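Side-chain contact in dermonecrotic toxin (PDB 2EBF), which is a mitogenic, dermonecrotic toxin that induces bone resorption and is associated with severe progressive atrophic rhinitis in pigs, this chain being its C-terminal region: residues A669-A674 and F678-S683. Sequence-based numbering, arbitrary orientation.
Sequences ASFKFA and FAVDAS
Phe671 and Phe678 face each other as a hydrogen-bonded antiparallel pair and satisfy each other's backbone groups: Phe678 N donates to Phe671 O at 2.9 Å, and Phe671 N to Phe678 O at 3.1 Å. Two residues along, Val680 N donates to Ala669 O (2.9 Å). The return bond is missing there; a water bridges instead, accepting from Ala669 N at 3.0 Å and donating to Val680 O at 2.7 Å. Ser670 lies against Ala679 as a non-hydrogen-bonded pair, and its OG is hydrogen-bonded to Glu677 OE1.

On the face bearing the aromatic rings, CG of Phe671 sits between the backbone N and carbonyl carbon (chi1 71°), which carries the ring across to the Phe678 side chain. Phe678 CB lies over one face, toward the rim, in a CH-pi contact, 3.5 Å from Phe671 CE2, while the two rings are near parallel but barely overlap. Val680 CG2 meets the Phe671 ring edge, 3.5 Å from CD2. Helices 596-610 and 629-639 pack on this face through Ile609, Val633 and Leu637.

Farther along, Asp681 OD1 accepts from Ser683 N in an Asx turn, while OD2 is held by His666 NE2 and Trp704 NE1. The arrangement is a beta hairpin, strands 660-673 and 676-681, in the antiparallel sheet of the C3 region, and its Asp681-His666 pair is consistent with the thiol protease-like catalytic triad, near disulfide-bonded Cys626.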
ATOM      1  N   ALA A 669     -22.743  23.532  22.518  1.00 24.15           N
ATOM      2  CA  ALA A 669     -21.628  24.449  22.696  1.00 24.27           C
ATOM      3  C   ALA A 669     -20.489  23.726  23.408  1.00 24.91           C
ATOM      4  O   ALA A 669     -20.664  22.614  23.922  1.00 24.69           O
ATOM      5  CB  ALA A 669     -22.069  25.652  23.511  1.00 24.35           C
ATOM      6  N   SER A 670     -19.322  24.359  23.444  1.00 24.70           N
ATOM      7  CA  SER A 670     -18.180  23.792  24.139  1.00 25.71           C
ATOM      8  C   SER A 670     -17.295  24.916  24.666  1.00 26.29           C
ATOM      9  O   SER A 670     -17.424  26.078  24.249  1.00 25.29           O
ATOM     10  CB  SER A 670     -17.381  22.881  23.195  1.00 25.88           C
ATOM     11  OG  SER A 670     -16.859  23.623  22.110  1.00 26.35           O
ATOM     12  N   PHE A 671     -16.424  24.578  25.608  1.00 26.78           N
ATOM     13  CA  PHE A 671     -15.350  25.488  25.983  1.00 28.29           C
ATOM     14  C   PHE A 671     -14.036  24.810  25.631  1.00 29.41           C
ATOM     15  O   PHE A 671     -13.982  23.588  25.465  1.00 29.32           O
ATOM     16  CB  PHE A 671     -15.424  25.906  27.471  1.00 28.25           C
ATOM     17  CG  PHE A 671     -15.069  24.810  28.439  1.00 28.20           C
ATOM     18  CD1 PHE A 671     -13.764  24.659  28.893  1.00 29.85           C
ATOM     19  CD2 PHE A 671     -16.043  23.943  28.921  1.00 29.07           C
ATOM     20  CE1 PHE A 671     -13.429  23.648  29.777  1.00 29.48           C
ATOM     21  CE2 PHE A 671     -15.716  22.922  29.816  1.00 28.04           C
ATOM     22  CZ  PHE A 671     -14.412  22.778  30.250  1.00 30.41           C
ATOM     23  N   LYS A 672     -12.983  25.610  25.504  1.00 31.08           N
ATOM     24  CA  LYS A 672     -11.691  25.105  25.096  1.00 33.00           C
ATOM     25  C   LYS A 672     -10.733  25.191  26.273  1.00 33.88           C
ATOM     26  O   LYS A 672     -10.605  26.235  26.915  1.00 33.82           O
ATOM     27  CB  LYS A 672     -11.167  25.882  23.885  1.00 33.33           C
ATOM     28  CG  LYS A 672     -10.071  25.158  23.139  1.00 36.25           C
ATOM     29  CD  LYS A 672     -10.155  25.411  21.653  1.00 40.29           C
ATOM     30  CE  LYS A 672      -9.001  24.733  20.929  1.00 40.82           C
ATOM     31  NZ  LYS A 672      -8.856  25.296  19.549  1.00 42.95           N
ATOM     32  N   PHE A 673     -10.096  24.068  26.576  1.00 35.18           N
ATOM     33  CA  PHE A 673      -9.126  24.023  27.656  1.00 36.83           C
ATOM     34  C   PHE A 673      -8.032  23.024  27.308  1.00 37.30           C
ATOM     35  O   PHE A 673      -8.317  21.902  26.888  1.00 36.98           O
ATOM     36  CB  PHE A 673      -9.797  23.651  28.985  1.00 37.46           C
ATOM     37  CG  PHE A 673      -8.831  23.508  30.138  1.00 38.15           C
ATOM     38  CD1 PHE A 673      -8.424  22.252  30.574  1.00 39.69           C
ATOM     39  CD2 PHE A 673      -8.320  24.637  30.781  1.00 39.50           C
ATOM     40  CE1 PHE A 673      -7.520  22.117  31.639  1.00 39.60           C
ATOM     41  CE2 PHE A 673      -7.418  24.513  31.845  1.00 39.32           C
ATOM     42  CZ  PHE A 673      -7.020  23.250  32.275  1.00 38.99           C
ATOM     43  N   ALA A 674      -6.781  23.458  27.481  1.00 38.23           N
ATOM     44  CA  ALA A 674      -5.598  22.637  27.226  1.00 38.80           C
ATOM     45  C   ALA A 674      -5.617  21.994  25.844  1.00 38.98           C
ATOM     46  O   ALA A 674      -5.361  20.801  25.707  1.00 39.36           O
ATOM     47  CB  ALA A 674      -5.449  21.567  28.307  1.00 38.67           C
ATOM     48  N   PHE A 678     -14.470  20.733  25.196  1.00 30.30           N
ATOM     49  CA  PHE A 678     -15.314  20.022  26.149  1.00 29.05           C
ATOM     50  C   PHE A 678     -16.751  20.462  25.955  1.00 28.25           C
ATOM     51  O   PHE A 678     -17.068  21.633  26.165  1.00 28.28           O
ATOM     52  CB  PHE A 678     -14.867  20.346  27.566  1.00 29.21           C
ATOM     53  CG  PHE A 678     -13.539  19.753  27.928  1.00 29.29           C
ATOM     54  CD1 PHE A 678     -13.473  18.511  28.542  1.00 29.79           C
ATOM     55  CD2 PHE A 678     -12.357  20.430  27.635  1.00 30.43           C
ATOM     56  CE1 PHE A 678     -12.250  17.949  28.876  1.00 29.87           C
ATOM     57  CE2 PHE A 678     -11.121  19.871  27.963  1.00 30.74           C
ATOM     58  CZ  PHE A 678     -11.075  18.628  28.583  1.00 29.71           C
ATOM     59  N   ALA A 679     -17.614  19.536  25.533  1.00 27.06           N
ATOM     60  CA  ALA A 679     -19.034  19.837  25.363  1.00 26.24           C
ATOM     61  C   ALA A 679     -19.641  20.333  26.675  1.00 25.83           C
ATOM     62  O   ALA A 679     -19.333  19.803  27.742  1.00 26.28           O
ATOM     63  CB  ALA A 679     -19.772  18.606  24.893  1.00 26.28           C
ATOM     64  N   VAL A 680     -20.484  21.361  26.583  1.00 25.33           N
ATOM     65  CA  VAL A 680     -21.307  21.816  27.707  1.00 24.97           C
ATOM     66  C   VAL A 680     -22.751  21.735  27.221  1.00 24.88           C
ATOM     67  O   VAL A 680     -23.275  22.653  26.583  1.00 24.77           O
ATOM     68  CB  VAL A 680     -20.920  23.237  28.207  1.00 24.93           C
ATOM     69  CG1 VAL A 680     -21.876  23.716  29.313  1.00 24.83           C
ATOM     70  CG2 VAL A 680     -19.492  23.240  28.730  1.00 23.78           C
ATOM     71  N   ASP A 681     -23.383  20.609  27.511  1.00 24.34           N
ATOM     72  CA  ASP A 681     -24.638  20.266  26.865  1.00 24.49           C
ATOM     73  C   ASP A 681     -25.770  20.308  27.896  1.00 24.83           C
ATOM     74  O   ASP A 681     -25.979  19.351  28.654  1.00 24.72           O
ATOM     75  CB  ASP A 681     -24.491  18.899  26.199  1.00 24.87           C
ATOM     76  CG  ASP A 681     -25.770  18.393  25.560  1.00 23.48           C
ATOM     77  OD1 ASP A 681     -26.802  19.088  25.566  1.00 23.68           O
ATOM     78  OD2 ASP A 681     -25.730  17.265  25.048  1.00 23.29           O
ATOM     79  N   ALA A 682     -26.483  21.431  27.903  1.00 24.25           N
ATOM     80  CA  ALA A 682     -27.559  21.691  28.847  1.00 25.24           C
ATOM     81  C   ALA A 682     -28.921  21.165  28.370  1.00 25.46           C
ATOM     82  O   ALA A 682     -29.951  21.392  29.018  1.00 25.87           O
ATOM     83  CB  ALA A 682     -27.638  23.186  29.147  1.00 24.95           C
ATOM     84  N   SER A 683     -28.925  20.419  27.275  1.00 26.05           N
ATOM     85  CA  SER A 683     -30.180  19.859  26.775  1.00 27.13           C
ATOM     86  C   SER A 683     -30.148  18.358  26.501  1.00 26.96           C
ATOM     87  O   SER A 683     -31.018  17.840  25.814  1.00 27.83           O
ATOM     88  CB  SER A 683     -30.647  20.638  25.543  1.00 27.31           C
ATOM     89  OG  SER A 683     -29.781  20.402  24.456  1.00 29.55           O
TER
HETATM   90  O   HOH W   1     -24.874  23.543  24.581  1.00 23.40           O